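Long-range contacts in conserved hypothetical exported protein (Bacteroides fragilis, PDB 4JJA), which is of unknown function but probably acts as a peptidoglycan exo-beta-N-acetylmuramidase: residues N303-I308 with K342-I347; Y149-I154 with E346-W351; T239-G244 with D318-P323; Y254-M259 with H312-G317. All coordinates share one frame; numbering follows the deposited sequence.

The four contacts illustrate how one chain varies its chemistry with position. Contact 2 and contact 3 are buried, whereas contacts 1 and 4 are only partly buried. Contact 2 ties the loop at 149-154, in the N-terminal family region, to the C-terminal region and alone has a salt bridge and hydrogen bonds between its segments; the other three lie wholly in the C-terminal region. Contacts 1 and 2 share helix 344-350, and contacts 1 and 4 use the two ends of helix 305-314. Contact 1 is largely aliphatic, contact 3 sets a phenyl ring against threonine and valine side chains, with an arginine over a carbonyl oxygen, and contact 4 packs a leucine and an asparagine against a turn. Contacts 3 and 4 adjoin.

Contact 1. Residues N303-I308 with K342-I347; sequences NLDYLI and KSADEI
Two helix beginnings meet here: L304, just ahead of helix 305-314, and I308, in its first turn, press against A344 and I347 in the first turn of helix 344-350. The backbones come closest at L304 and A344, where the small methyl allows a CB to CB distance of 4.0 Å. From there the L304 side chain crosses that of I347 at about a right angle, its CD1 lying on the beta-branch with only 3.5 Å to I347 CG2, a tight carbon contact. I308 reaches over from one turn further on. With CG1 anti to its own carbonyl carbon (chi1 -68°), the branch extends toward the opposite helix start, and CD1 settles 3.5 Å from A344 N and 4.1 Å from I347 CD1. At the outer margin D305 OD1 approaches A344 CB to 3.3 Å.

Each helix start is also stitched internally. N303 OD1 accepts from D305 N, which sits above the amide carbonyl plane rather than on a lone pair. In the partner segment, S343 and E346 close reciprocally: E346 N donates to S343 OG at 3.0 Å, and S343 N donates to E346 OE1. I338 of helix 333-339 packs against both I308 and I347, extending the aliphatic patch. In the modelled conformer of E346, the second helix start thus has a capping box, set beside an Asn-capped neighbour.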
loop_
_atom_site.group_PDB
_atom_site.type_symbol
_atom_site.label_atom_id
_atom_site.label_comp_id
_atom_site.label_asym_id
_atom_site.label_seq_id
_atom_site.Cartn_x
_atom_site.Cartn_y
_atom_site.Cartn_z
ATOM N N ASN A 303 4.207 10.324 -12.420
ATOM C CA ASN A 303 4.398 10.778 -13.777
ATOM C C ASN A 303 3.054 10.748 -14.488
ATOM O O ASN A 303 2.576 9.649 -14.836
ATOM C CB ASN A 303 5.401 9.882 -14.470
ATOM C CG ASN A 303 5.738 10.369 -15.849
ATOM O OD1 ASN A 303 5.142 11.327 -16.334
ATOM N ND2 ASN A 303 6.697 9.689 -16.514
ATOM N N LEU A 304 2.461 11.929 -14.708
ATOM C CA LEU A 304 1.183 12.062 -15.397
ATOM C C LEU A 304 1.267 11.939 -16.898
ATOM O O LEU A 304 0.245 11.990 -17.568
ATOM C CB LEU A 304 0.478 13.357 -15.001
ATOM C CG LEU A 304 0.149 13.561 -13.551
ATOM C CD1 LEU A 304 -0.393 14.958 -13.314
ATOM C CD2 LEU A 304 -0.831 12.467 -13.036
ATOM N N ASP A 305 2.465 11.754 -17.444
ATOM C CA ASP A 305 2.606 11.625 -18.893
ATOM C C ASP A 305 1.700 10.556 -19.466
ATOM O O ASP A 305 1.181 10.697 -20.587
ATOM C CB ASP A 305 4.067 11.300 -19.310
ATOM C CG ASP A 305 5.035 12.469 -19.259
ATOM O OD1 ASP A 305 4.615 13.608 -19.128
ATOM O OD2 ASP A 305 6.262 12.205 -19.396
ATOM N N TYR A 306 1.603 9.419 -18.756
ATOM C CA TYR A 306 0.915 8.290 -19.311
ATOM C C TYR A 306 -0.589 8.559 -19.382
ATOM O O TYR A 306 -1.250 8.304 -20.403
ATOM C CB TYR A 306 1.212 7.034 -18.464
ATOM C CG TYR A 306 2.687 6.853 -18.156
ATOM C CD1 TYR A 306 3.625 6.868 -19.165
ATOM C CD2 TYR A 306 3.132 6.639 -16.868
ATOM C CE1 TYR A 306 5.002 6.724 -18.884
ATOM C CE2 TYR A 306 4.501 6.480 -16.581
ATOM C CZ TYR A 306 5.428 6.537 -17.602
ATOM O OH TYR A 306 6.765 6.325 -17.302
ATOM N N LEU A 307 -1.146 9.056 -18.289
ATOM C CA LEU A 307 -2.526 9.393 -18.230
ATOM C C LEU A 307 -2.927 10.439 -19.310
ATOM O O LEU A 307 -3.940 10.312 -19.985
ATOM C CB LEU A 307 -2.762 9.872 -16.798
ATOM C CG LEU A 307 -4.188 10.170 -16.418
ATOM C CD1 LEU A 307 -5.039 8.914 -16.341
ATOM C CD2 LEU A 307 -4.235 10.873 -15.098
ATOM N N ILE A 308 -2.075 11.447 -19.438
ATOM C CA ILE A 308 -2.334 12.520 -20.392
ATOM C C ILE A 308 -2.264 11.995 -21.814
ATOM O O ILE A 308 -3.084 12.339 -22.681
ATOM C CB ILE A 308 -1.380 13.697 -20.101
ATOM C CG1 ILE A 308 -1.742 14.343 -18.763
ATOM C CG2 ILE A 308 -1.322 14.710 -21.289
ATOM C CD1 ILE A 308 -0.760 15.400 -18.274
ATOM N N LYS A 342 -3.472 21.281 -19.988
ATOM C CA LYS A 342 -2.233 21.539 -19.233
ATOM C C LYS A 342 -1.270 20.364 -19.291
ATOM O O LYS A 342 -1.634 19.244 -19.597
ATOM C CB LYS A 342 -2.569 21.866 -17.797
ATOM C CG LYS A 342 -3.521 23.070 -17.615
ATOM C CD LYS A 342 -3.026 24.373 -18.209
ATOM C CE LYS A 342 -4.090 25.458 -18.045
ATOM N NZ LYS A 342 -3.668 26.756 -18.588
ATOM N N SER A 343 0.004 20.667 -19.062
ATOM C CA SER A 343 1.064 19.687 -19.112
ATOM C C SER A 343 1.210 18.894 -17.827
ATOM O O SER A 343 0.811 19.359 -16.744
ATOM C CB SER A 343 2.400 20.369 -19.427
ATOM O OG SER A 343 2.867 21.085 -18.311
ATOM N N ALA A 344 1.842 17.731 -17.944
ATOM C CA ALA A 344 2.149 16.913 -16.784
ATOM C C ALA A 344 2.912 17.710 -15.740
ATOM O O ALA A 344 2.634 17.661 -14.556
ATOM C CB ALA A 344 2.944 15.644 -17.214
ATOM N N ASP A 345 3.902 18.463 -16.188
ATOM C CA ASP A 345 4.760 19.222 -15.260
ATOM C C ASP A 345 3.970 20.315 -14.542
ATOM O O ASP A 345 4.170 20.563 -13.352
ATOM C CB ASP A 345 5.968 19.827 -15.997
ATOM C CG ASP A 345 7.055 18.837 -16.303
ATOM O OD1 ASP A 345 7.025 17.673 -15.886
ATOM O OD2 ASP A 345 7.980 19.238 -17.070
ATOM N N GLU A 346 3.082 20.998 -15.271
ATOM C CA GLU A 346 2.250 22.053 -14.697
ATOM C C GLU A 346 1.359 21.502 -13.589
ATOM O O GLU A 346 1.185 22.093 -12.537
ATOM C CB GLU A 346 1.309 22.602 -15.773
ATOM C CG GLU A 346 1.829 23.663 -16.669
ATOM C CD GLU A 346 0.685 24.228 -17.445
ATOM O OE1 GLU A 346 0.301 23.634 -18.486
ATOM O OE2 GLU A 346 0.136 25.226 -16.943
ATOM N N ILE A 347 0.722 20.375 -13.873
ATOM C CA ILE A 347 -0.200 19.777 -12.921
ATOM C C ILE A 347 0.580 19.300 -11.688
ATOM O O ILE A 347 0.181 19.591 -10.542
ATOM C CB ILE A 347 -1.008 18.612 -13.574
ATOM C CG1 ILE A 347 -1.814 19.160 -14.744
ATOM C CG2 ILE A 347 -1.919 17.962 -12.523
ATOM C CD1 ILE A 347 -2.466 18.071 -15.596
#

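Contact 2. Residues Y149-I154 with E346-W351; sequences YVDGPI and EIKARW
W351 carries CG between its backbone N and carbonyl carbon (chi1 67°), which turns the indole toward the 149-154 loop, while K348 sends an extended chain from a CG anti to the backbone N to the same carboxylate, that of D151. The two oxygens of D151 divide the work. OD1 accepts a hydrogen bond from W351 NE1 at 2.8 Å, the N-H...O angle being 150°; NE1 lies above the carboxylate plane, and the planes of carboxylate and indole stand 72° apart. OD2 offers its syn lone pair to K348 NZ in a salt bridge of 2.9 Å. I302 completes the polar cluster, its N donating to D151 OD2 and its O accepting from K348 NZ, so the buried carboxylate is matched by the lysine and by further bonds.

Beside the carboxylate, G152 and P153 pass over one face of the indole. G152 CA sits 3.5 Å from the centroid of the five-membered ring of W351, almost on its normal, a CH-pi contact. P153 CD makes a second over the same face, 4.0 Å from the centroid of the six-membered ring. The opposite face receives K348 O, so the indole is held between the loop and its own helix.

Around this, Y333 of helix 333-339 touches W351, V150 packs on helix 352-362, and I154 N bonds to D354 there, leaving the loop wedged where helix 344-350 gives way to helix 352-362.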
loop_
_atom_site.group_PDB
_atom_site.type_symbol
_atom_site.label_atom_id
_atom_site.label_comp_id
_atom_site.label_asym_id
_atom_site.label_seq_id
_atom_site.Cartn_x
_atom_site.Cartn_y
_atom_site.Cartn_z
ATOM N N TYR A 149 10.471 8.892 -1.295
ATOM C CA TYR A 149 9.911 10.166 -1.710
ATOM C C TYR A 149 8.527 10.328 -1.175
ATOM O O TYR A 149 7.927 9.402 -0.654
ATOM C CB TYR A 149 9.954 10.359 -3.221
ATOM C CG TYR A 149 9.044 9.518 -4.080
ATOM C CD1 TYR A 149 9.116 8.136 -4.119
ATOM C CD2 TYR A 149 8.101 10.147 -4.918
ATOM C CE1 TYR A 149 8.273 7.402 -5.005
ATOM C CE2 TYR A 149 7.305 9.433 -5.767
ATOM C CZ TYR A 149 7.404 8.067 -5.830
ATOM O OH TYR A 149 6.626 7.394 -6.733
ATOM N N VAL A 150 8.010 11.548 -1.330
ATOM C CA VAL A 150 6.646 11.956 -0.995
ATOM C C VAL A 150 6.110 12.639 -2.260
ATOM O O VAL A 150 6.817 13.456 -2.870
ATOM C CB VAL A 150 6.614 12.896 0.211
ATOM C CG1 VAL A 150 5.176 13.336 0.544
ATOM C CG2 VAL A 150 7.304 12.228 1.416
ATOM N N ASP A 151 4.880 12.309 -2.676
ATOM C CA ASP A 151 4.378 12.903 -3.915
ATOM C C ASP A 151 2.869 12.834 -3.974
ATOM O O ASP A 151 2.216 11.971 -3.398
ATOM C CB ASP A 151 4.991 12.162 -5.126
ATOM C CG ASP A 151 5.231 13.032 -6.331
ATOM O OD1 ASP A 151 4.938 14.225 -6.293
ATOM O OD2 ASP A 151 5.741 12.437 -7.329
ATOM N N GLY A 152 2.338 13.751 -4.771
ATOM C CA GLY A 152 0.923 13.810 -5.058
ATOM C C GLY A 152 0.164 14.741 -4.108
ATOM O O GLY A 152 0.670 15.139 -3.071
ATOM N N PRO A 153 -1.063 15.119 -4.502
ATOM C CA PRO A 153 -1.885 15.935 -3.644
ATOM C C PRO A 153 -2.192 15.255 -2.317
ATOM O O PRO A 153 -2.372 14.031 -2.284
ATOM C CB PRO A 153 -3.188 16.106 -4.450
ATOM C CG PRO A 153 -2.967 15.584 -5.748
ATOM C CD PRO A 153 -1.778 14.675 -5.696
ATOM N N ILE A 154 -2.330 16.036 -1.259
ATOM C CA ILE A 154 -2.925 15.533 -0.026
ATOM C C ILE A 154 -4.398 15.258 -0.301
ATOM O O ILE A 154 -5.080 16.067 -0.916
ATOM C CB ILE A 154 -2.716 16.523 1.148
ATOM C CG1 ILE A 154 -1.193 16.666 1.504
ATOM C CG2 ILE A 154 -3.515 16.109 2.376
ATOM C CD1 ILE A 154 -0.830 17.814 2.457
ATOM N N GLU A 346 3.082 20.998 -15.271
ATOM C CA GLU A 346 2.250 22.053 -14.697
ATOM C C GLU A 346 1.359 21.502 -13.589
ATOM O O GLU A 346 1.185 22.093 -12.537
ATOM C CB GLU A 346 1.309 22.602 -15.773
ATOM C CG GLU A 346 1.829 23.663 -16.669
ATOM C CD GLU A 346 0.685 24.228 -17.445
ATOM O OE1 GLU A 346 0.301 23.634 -18.486
ATOM O OE2 GLU A 346 0.136 25.226 -16.943
ATOM N N ILE A 347 0.722 20.375 -13.873
ATOM C CA ILE A 347 -0.200 19.777 -12.921
ATOM C C ILE A 347 0.580 19.300 -11.688
ATOM O O ILE A 347 0.181 19.591 -10.542
ATOM C CB ILE A 347 -1.008 18.612 -13.574
ATOM C CG1 ILE A 347 -1.814 19.160 -14.744
ATOM C CG2 ILE A 347 -1.919 17.962 -12.523
ATOM C CD1 ILE A 347 -2.466 18.071 -15.596
ATOM N N LYS A 348 1.681 18.594 -11.911
ATOM C CA LYS A 348 2.475 18.082 -10.803
ATOM C C LYS A 348 3.005 19.234 -9.923
ATOM O O LYS A 348 3.006 19.157 -8.713
ATOM C CB LYS A 348 3.577 17.189 -11.324
ATOM C CG LYS A 348 4.553 16.790 -10.248
ATOM C CD LYS A 348 5.320 15.561 -10.654
ATOM C CE LYS A 348 6.229 15.110 -9.525
ATOM N NZ LYS A 348 6.731 13.762 -9.736
ATOM N N ALA A 349 3.420 20.348 -10.531
ATOM C CA ALA A 349 3.900 21.468 -9.780
ATOM C C ALA A 349 2.841 22.011 -8.821
ATOM O O ALA A 349 3.176 22.575 -7.802
ATOM C CB ALA A 349 4.401 22.594 -10.758
ATOM N N ARG A 350 1.555 21.854 -9.150
ATOM C CA ARG A 350 0.488 22.392 -8.333
ATOM C C ARG A 350 0.445 21.745 -6.928
ATOM O O ARG A 350 -0.011 22.377 -5.992
ATOM C CB ARG A 350 -0.855 22.298 -9.050
ATOM C CG ARG A 350 -1.929 23.090 -8.340
ATOM C CD ARG A 350 -3.152 23.256 -9.162
ATOM N NE ARG A 350 -4.244 23.862 -8.408
ATOM C CZ ARG A 350 -5.424 24.150 -8.967
ATOM N NH1 ARG A 350 -5.604 23.988 -10.265
ATOM N NH2 ARG A 350 -6.426 24.598 -8.225
ATOM N N TRP A 351 0.908 20.504 -6.812
ATOM C CA TRP A 351 0.919 19.817 -5.537
ATOM C C TRP A 351 2.240 19.919 -4.788
ATOM O O TRP A 351 2.388 19.331 -3.727
ATOM C CB TRP A 351 0.406 18.396 -5.629
ATOM C CG TRP A 351 1.226 17.418 -6.389
ATOM C CD1 TRP A 351 2.497 16.951 -6.108
ATOM C CD2 TRP A 351 0.804 16.681 -7.560
ATOM N NE1 TRP A 351 2.857 15.987 -7.015
ATOM C CE2 TRP A 351 1.827 15.773 -7.885
ATOM C CE3 TRP A 351 -0.372 16.673 -8.310
ATOM C CZ2 TRP A 351 1.723 14.875 -8.947
ATOM C CZ3 TRP A 351 -0.479 15.761 -9.368
ATOM C CH2 TRP A 351 0.559 14.893 -9.668
#

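Contact 3. Residues T239-G244 with D318-P323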
loop_
_atom_site.group_PDB
_atom_site.type_symbol
_atom_site.label_atom_id
_atom_site.label_comp_id
_atom_site.label_asym_id
_atom_site.label_seq_id
_atom_site.Cartn_x
_atom_site.Cartn_y
_atom_site.Cartn_z
ATOM N N THR A 239 -9.991 5.082 -15.025
ATOM C CA THR A 239 -10.197 5.250 -16.449
ATOM C C THR A 239 -10.552 3.894 -17.019
ATOM O O THR A 239 -10.411 2.874 -16.331
ATOM C CB THR A 239 -8.909 5.757 -17.172
ATOM O OG1 THR A 239 -8.014 4.651 -17.394
ATOM C CG2 THR A 239 -8.211 6.908 -16.434
ATOM N N PRO A 240 -10.896 3.803 -18.319
ATOM C CA PRO A 240 -11.095 2.494 -18.960
ATOM C C PRO A 240 -9.839 1.805 -19.490
ATOM O O PRO A 240 -9.917 0.737 -20.088
ATOM C CB PRO A 240 -12.032 2.812 -20.114
ATOM C CG PRO A 240 -12.268 4.218 -20.096
ATOM C CD PRO A 240 -11.387 4.894 -19.145
ATOM N N VAL A 241 -8.690 2.426 -19.311
ATOM C CA VAL A 241 -7.432 1.939 -19.887
ATOM C C VAL A 241 -6.964 0.718 -19.093
ATOM O O VAL A 241 -6.984 0.715 -17.869
ATOM C CB VAL A 241 -6.366 3.060 -19.860
ATOM C CG1 VAL A 241 -5.055 2.588 -20.333
ATOM C CG2 VAL A 241 -6.844 4.258 -20.656
ATOM N N SER A 242 -6.522 -0.325 -19.791
ATOM C CA SER A 242 -5.905 -1.468 -19.137
ATOM C C SER A 242 -4.476 -1.097 -18.708
ATOM O O SER A 242 -3.724 -0.477 -19.479
ATOM C CB SER A 242 -5.811 -2.682 -20.092
ATOM O OG SER A 242 -5.048 -3.745 -19.490
ATOM N N LEU A 243 -4.094 -1.588 -17.525
ATOM C CA LEU A 243 -2.739 -1.441 -17.035
ATOM C C LEU A 243 -2.026 -2.793 -16.983
ATOM O O LEU A 243 -1.000 -2.966 -16.292
ATOM C CB LEU A 243 -2.706 -0.694 -15.706
ATOM C CG LEU A 243 -3.605 -1.187 -14.585
ATOM C CD1 LEU A 243 -3.142 -2.494 -13.952
ATOM C CD2 LEU A 243 -3.701 -0.109 -13.493
ATOM N N GLY A 244 -2.565 -3.768 -17.727
ATOM C CA GLY A 244 -1.874 -5.047 -17.874
ATOM C C GLY A 244 -2.304 -6.167 -16.968
ATOM O O GLY A 244 -1.669 -7.232 -16.993
ATOM N N ASP A 318 -14.438 13.808 -21.306
ATOM C CA ASP A 318 -14.577 13.622 -19.870
ATOM C C ASP A 318 -14.979 12.199 -19.484
ATOM O O ASP A 318 -14.721 11.782 -18.361
ATOM C CB ASP A 318 -15.535 14.651 -19.312
ATOM C CG ASP A 318 -15.644 14.638 -17.805
ATOM O OD1 ASP A 318 -14.668 14.926 -17.088
ATOM O OD2 ASP A 318 -16.771 14.351 -17.336
ATOM N N ARG A 319 -15.540 11.423 -20.423
ATOM C CA ARG A 319 -15.884 10.031 -20.166
ATOM C C ARG A 319 -14.675 9.141 -19.938
ATOM O O ARG A 319 -14.800 8.043 -19.417
ATOM C CB ARG A 319 -16.770 9.462 -21.296
ATOM C CG ARG A 319 -18.019 10.198 -21.538
ATOM C CD ARG A 319 -18.782 10.432 -20.238
ATOM N NE ARG A 319 -20.070 11.129 -20.478
ATOM C CZ ARG A 319 -21.234 10.529 -20.640
ATOM N NH1 ARG A 319 -21.340 9.211 -20.559
ATOM N NH2 ARG A 319 -22.338 11.278 -20.854
ATOM N N PHE A 320 -13.499 9.621 -20.316
ATOM C CA PHE A 320 -12.238 8.936 -19.979
ATOM C C PHE A 320 -12.040 8.759 -18.479
ATOM O O PHE A 320 -11.406 7.810 -18.027
ATOM C CB PHE A 320 -11.097 9.765 -20.571
ATOM C CG PHE A 320 -9.729 9.235 -20.257
ATOM C CD1 PHE A 320 -9.132 8.238 -21.049
ATOM C CD2 PHE A 320 -9.012 9.775 -19.226
ATOM C CE1 PHE A 320 -7.867 7.793 -20.758
ATOM C CE2 PHE A 320 -7.745 9.332 -18.972
ATOM C CZ PHE A 320 -7.196 8.355 -19.741
ATOM N N PHE A 321 -12.515 9.718 -17.703
ATOM C CA PHE A 321 -12.309 9.718 -16.246
ATOM C C PHE A 321 -13.542 9.163 -15.586
ATOM O O PHE A 321 -14.593 9.777 -15.647
ATOM C CB PHE A 321 -11.999 11.109 -15.681
ATOM C CG PHE A 321 -10.746 11.717 -16.221
ATOM C CD1 PHE A 321 -9.529 11.389 -15.726
ATOM C CD2 PHE A 321 -10.811 12.675 -17.258
ATOM C CE1 PHE A 321 -8.367 11.969 -16.254
ATOM C CE2 PHE A 321 -9.686 13.258 -17.768
ATOM C CZ PHE A 321 -8.450 12.915 -17.258
ATOM N N ARG A 322 -13.417 8.021 -14.937
ATOM C CA ARG A 322 -14.488 7.443 -14.137
ATOM C C ARG A 322 -14.883 8.450 -13.064
ATOM O O ARG A 322 -14.048 9.231 -12.613
ATOM C CB ARG A 322 -13.982 6.180 -13.464
ATOM C CG ARG A 322 -13.804 5.051 -14.490
ATOM C CD ARG A 322 -13.156 3.837 -13.992
ATOM N NE ARG A 322 -13.354 2.708 -14.891
ATOM C CZ ARG A 322 -12.821 1.497 -14.714
ATOM N NH1 ARG A 322 -11.944 1.289 -13.720
ATOM N NH2 ARG A 322 -13.121 0.528 -15.591
ATOM N N PRO A 323 -16.126 8.384 -12.539
ATOM C CA PRO A 323 -16.505 9.285 -11.464
ATOM C C PRO A 323 -15.499 9.271 -10.299
ATOM O O PRO A 323 -15.201 10.318 -9.694
ATOM C CB PRO A 323 -17.871 8.769 -11.081
ATOM C CG PRO A 323 -18.434 8.276 -12.371
ATOM C CD PRO A 323 -17.268 7.605 -13.061
#
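F320 O is a carbonyl oxygen buried by T239 and P240 without any hydrogen-bond partner. Its close neighbours across the contact are carbons: T239 CA approaches it at 3.2 Å in a CA-H...O contact, and P240 CD at 3.1 Å. The same residue turns its ring to T239, whose side chain lies alongside and points the same way. T239 CB stands over the ring face, 4.2 Å from the F320 centroid in a CH-pi contact, while CG2 meets the ring atom F320 CE2 at 3.5 Å. V241 crosses obliquely, its CG2 3.7 Å from F320 CE1.

R322 adds a second unconventional approach. In the modelled conformer its guanidinium lies flat over T239 O, which sits 3.1 Å above the centre of the plane; the angles exclude a hydrogen bond, and NH1 donates instead to E237 O. T239 OG1 accepts from V241 N, an ST turn, and also bonds to F236 O.

No conventional hydrogen bond links T239-G244 to D318-P323. Cohesion across the interface therefore rests on apolar and CH-pi packing, with weak CA-H...O and probably electrostatic carbonyl-guanidinium attraction.

Contact 4. Residues Y254-M259 with H312-G317; sequences YGHPNM and HNLNMG
H256, at the end of strand 253-256, is the first residue to meet the helix end: L314 CD2 lies 3.7 Å from its ND1, approaching the imidazole obliquely, with the two side chains at about a right angle. The adjoining P257 places CD over the imidazole face opposite L314 CD1, toward the rim. At N258 the backbone N donates to H256 ND1 at 2.9 Å, tilted 20° out of the ring plane, a bond that limits rotation of the imidazole. N258 CB also touches L314 CD2, at 3.6 Å. The type I turn closes at M259, whose N donates to H256 O.

M259, present as selenomethionine, then crosses the helix end obliquely. Its chi1 of -85° sets CG beside the backbone N, where it lies 3.7 Å from L314 CG and also meets N313 OD1. The N313 side chain crosses M259 obliquely too, approaching CG roughly at right angles to L314 and bringing OD1 to 3.2 Å from M259 CA; that oxygen is also the acceptor for T260 N, so the asparagine binds the chain just beyond the turn. L314 thus packs against H256, N258 and M259.

Strand 253-256 pairs antiparallel with strand 284-288 through H256 and H285, while G255 bonds to the S242 backbone in the 239-244 loop. Further back, Y254 OH bonds to D309 in helix 305-314, which gives strand and helix a second link, and F320 packs on L314 from the loop beyond.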
loop_
_atom_site.group_PDB
_atom_site.type_symbol
_atom_site.label_atom_id
_atom_site.label_comp_id
_atom_site.label_asym_id
_atom_site.label_seq_id
_atom_site.Cartn_x
_atom_site.Cartn_y
_atom_site.Cartn_z
ATOM N N TYR A 254 0.413 0.131 -20.507
ATOM C CA TYR A 254 -0.949 0.656 -20.549
ATOM C C TYR A 254 -1.460 0.608 -21.967
ATOM O O TYR A 254 -0.702 0.738 -22.914
ATOM C CB TYR A 254 -1.079 2.054 -19.939
ATOM C CG TYR A 254 -0.380 3.158 -20.662
ATOM C CD1 TYR A 254 0.969 3.439 -20.398
ATOM C CD2 TYR A 254 -1.035 3.948 -21.592
ATOM C CE1 TYR A 254 1.598 4.518 -21.011
ATOM C CE2 TYR A 254 -0.398 4.992 -22.214
ATOM C CZ TYR A 254 0.908 5.290 -21.931
ATOM O OH TYR A 254 1.556 6.341 -22.551
ATOM N N GLY A 255 -2.754 0.380 -22.136
ATOM C CA GLY A 255 -3.297 0.342 -23.477
ATOM C C GLY A 255 -4.795 0.116 -23.467
ATOM O O GLY A 255 -5.396 -0.131 -22.440
ATOM N N HIS A 256 -5.398 0.176 -24.657
ATOM C CA HIS A 256 -6.845 0.105 -24.776
ATOM C C HIS A 256 -7.176 -0.279 -26.212
ATOM O O HIS A 256 -6.434 0.075 -27.136
ATOM C CB HIS A 256 -7.422 1.500 -24.445
ATOM C CG HIS A 256 -8.905 1.570 -24.395
ATOM N ND1 HIS A 256 -9.668 1.661 -25.541
ATOM C CD2 HIS A 256 -9.759 1.447 -23.354
ATOM C CE1 HIS A 256 -10.937 1.626 -25.197
ATOM N NE2 HIS A 256 -11.030 1.501 -23.879
ATOM N N PRO A 257 -8.290 -1.005 -26.413
ATOM C CA PRO A 257 -8.607 -1.397 -27.811
ATOM C C PRO A 257 -8.831 -0.266 -28.807
ATOM O O PRO A 257 -8.701 -0.488 -29.997
ATOM C CB PRO A 257 -9.857 -2.221 -27.680
ATOM C CG PRO A 257 -10.186 -2.304 -26.277
ATOM C CD PRO A 257 -9.207 -1.595 -25.441
ATOM N N ASN A 258 -9.187 0.915 -28.299
ATOM C CA ASN A 258 -9.492 2.071 -29.121
ATOM C C ASN A 258 -8.271 2.973 -29.327
ATOM O O ASN A 258 -8.305 3.833 -30.184
ATOM C CB ASN A 258 -10.702 2.849 -28.563
ATOM C CG ASN A 258 -12.017 2.060 -28.685
ATOM O OD1 ASN A 258 -12.234 1.031 -27.970
ATOM N ND2 ASN A 258 -12.857 2.457 -29.622
HETATM N N MSE A 259 -7.185 2.770 -28.566
HETATM C CA MSE A 259 -6.001 3.592 -28.694
HETATM C C MSE A 259 -5.348 3.300 -30.014
HETATM O O MSE A 259 -5.376 2.171 -30.531
HETATM C CB MSE A 259 -5.058 3.359 -27.506
HETATM C CG MSE A 259 -5.459 4.260 -26.317
HETATM SE SE MSE A 259 -4.574 3.919 -24.643
HETATM C CE MSE A 259 -2.803 4.189 -25.177
ATOM N N HIS A 312 -5.614 12.123 -24.386
ATOM C CA HIS A 312 -5.657 12.795 -25.659
ATOM C C HIS A 312 -5.748 11.843 -26.831
ATOM O O HIS A 312 -6.311 12.186 -27.861
ATOM C CB HIS A 312 -4.453 13.745 -25.831
ATOM C CG HIS A 312 -4.527 14.922 -24.922
ATOM N ND1 HIS A 312 -5.495 15.903 -25.028
ATOM C CD2 HIS A 312 -3.764 15.259 -23.858
ATOM C CE1 HIS A 312 -5.328 16.789 -24.056
ATOM N NE2 HIS A 312 -4.270 16.427 -23.334
ATOM N N ASN A 313 -5.209 10.635 -26.697
ATOM C CA ASN A 313 -5.289 9.697 -27.791
ATOM C C ASN A 313 -6.700 9.172 -27.972
ATOM O O ASN A 313 -7.163 8.987 -29.105
ATOM C CB ASN A 313 -4.331 8.518 -27.559
ATOM C CG ASN A 313 -4.254 7.601 -28.766
ATOM O OD1 ASN A 313 -4.936 6.619 -28.826
ATOM N ND2 ASN A 313 -3.529 8.010 -29.799
ATOM N N LEU A 314 -7.393 8.884 -26.864
ATOM C CA LEU A 314 -8.682 8.233 -26.972
ATOM C C LEU A 314 -9.798 9.126 -27.497
ATOM O O LEU A 314 -10.783 8.619 -28.037
ATOM C CB LEU A 314 -9.070 7.611 -25.627
ATOM C CG LEU A 314 -8.469 6.253 -25.441
ATOM C CD1 LEU A 314 -8.507 5.823 -23.971
ATOM C CD2 LEU A 314 -9.128 5.181 -26.361
ATOM N N ASN A 315 -9.702 10.437 -27.264
ATOM C CA ASN A 315 -10.714 11.383 -27.805
ATOM C C ASN A 315 -12.099 11.097 -27.325
ATOM O O ASN A 315 -13.077 11.293 -28.073
ATOM C CB ASN A 315 -10.757 11.344 -29.350
ATOM C CG ASN A 315 -9.537 11.865 -29.983
ATOM O OD1 ASN A 315 -9.051 12.920 -29.626
ATOM N ND2 ASN A 315 -9.050 11.137 -30.990
HETATM N N MSE A 316 -12.243 10.687 -26.074
HETATM C CA MSE A 316 -13.604 10.493 -25.523
HETATM C C MSE A 316 -13.950 11.502 -24.447
HETATM O O MSE A 316 -14.946 11.334 -23.664
HETATM C CB MSE A 316 -13.766 9.053 -25.058
HETATM C CG MSE A 316 -12.987 8.692 -23.887
HETATM SE SE MSE A 316 -13.371 6.896 -23.094
HETATM C CE MSE A 316 -12.613 5.845 -24.473
ATOM N N GLY A 317 -13.180 12.567 -24.408
ATOM C CA GLY A 317 -13.403 13.652 -23.484
ATOM C C GLY A 317 -13.531 13.178 -22.048
ATOM O O GLY A 317 -12.812 12.316 -21.603
#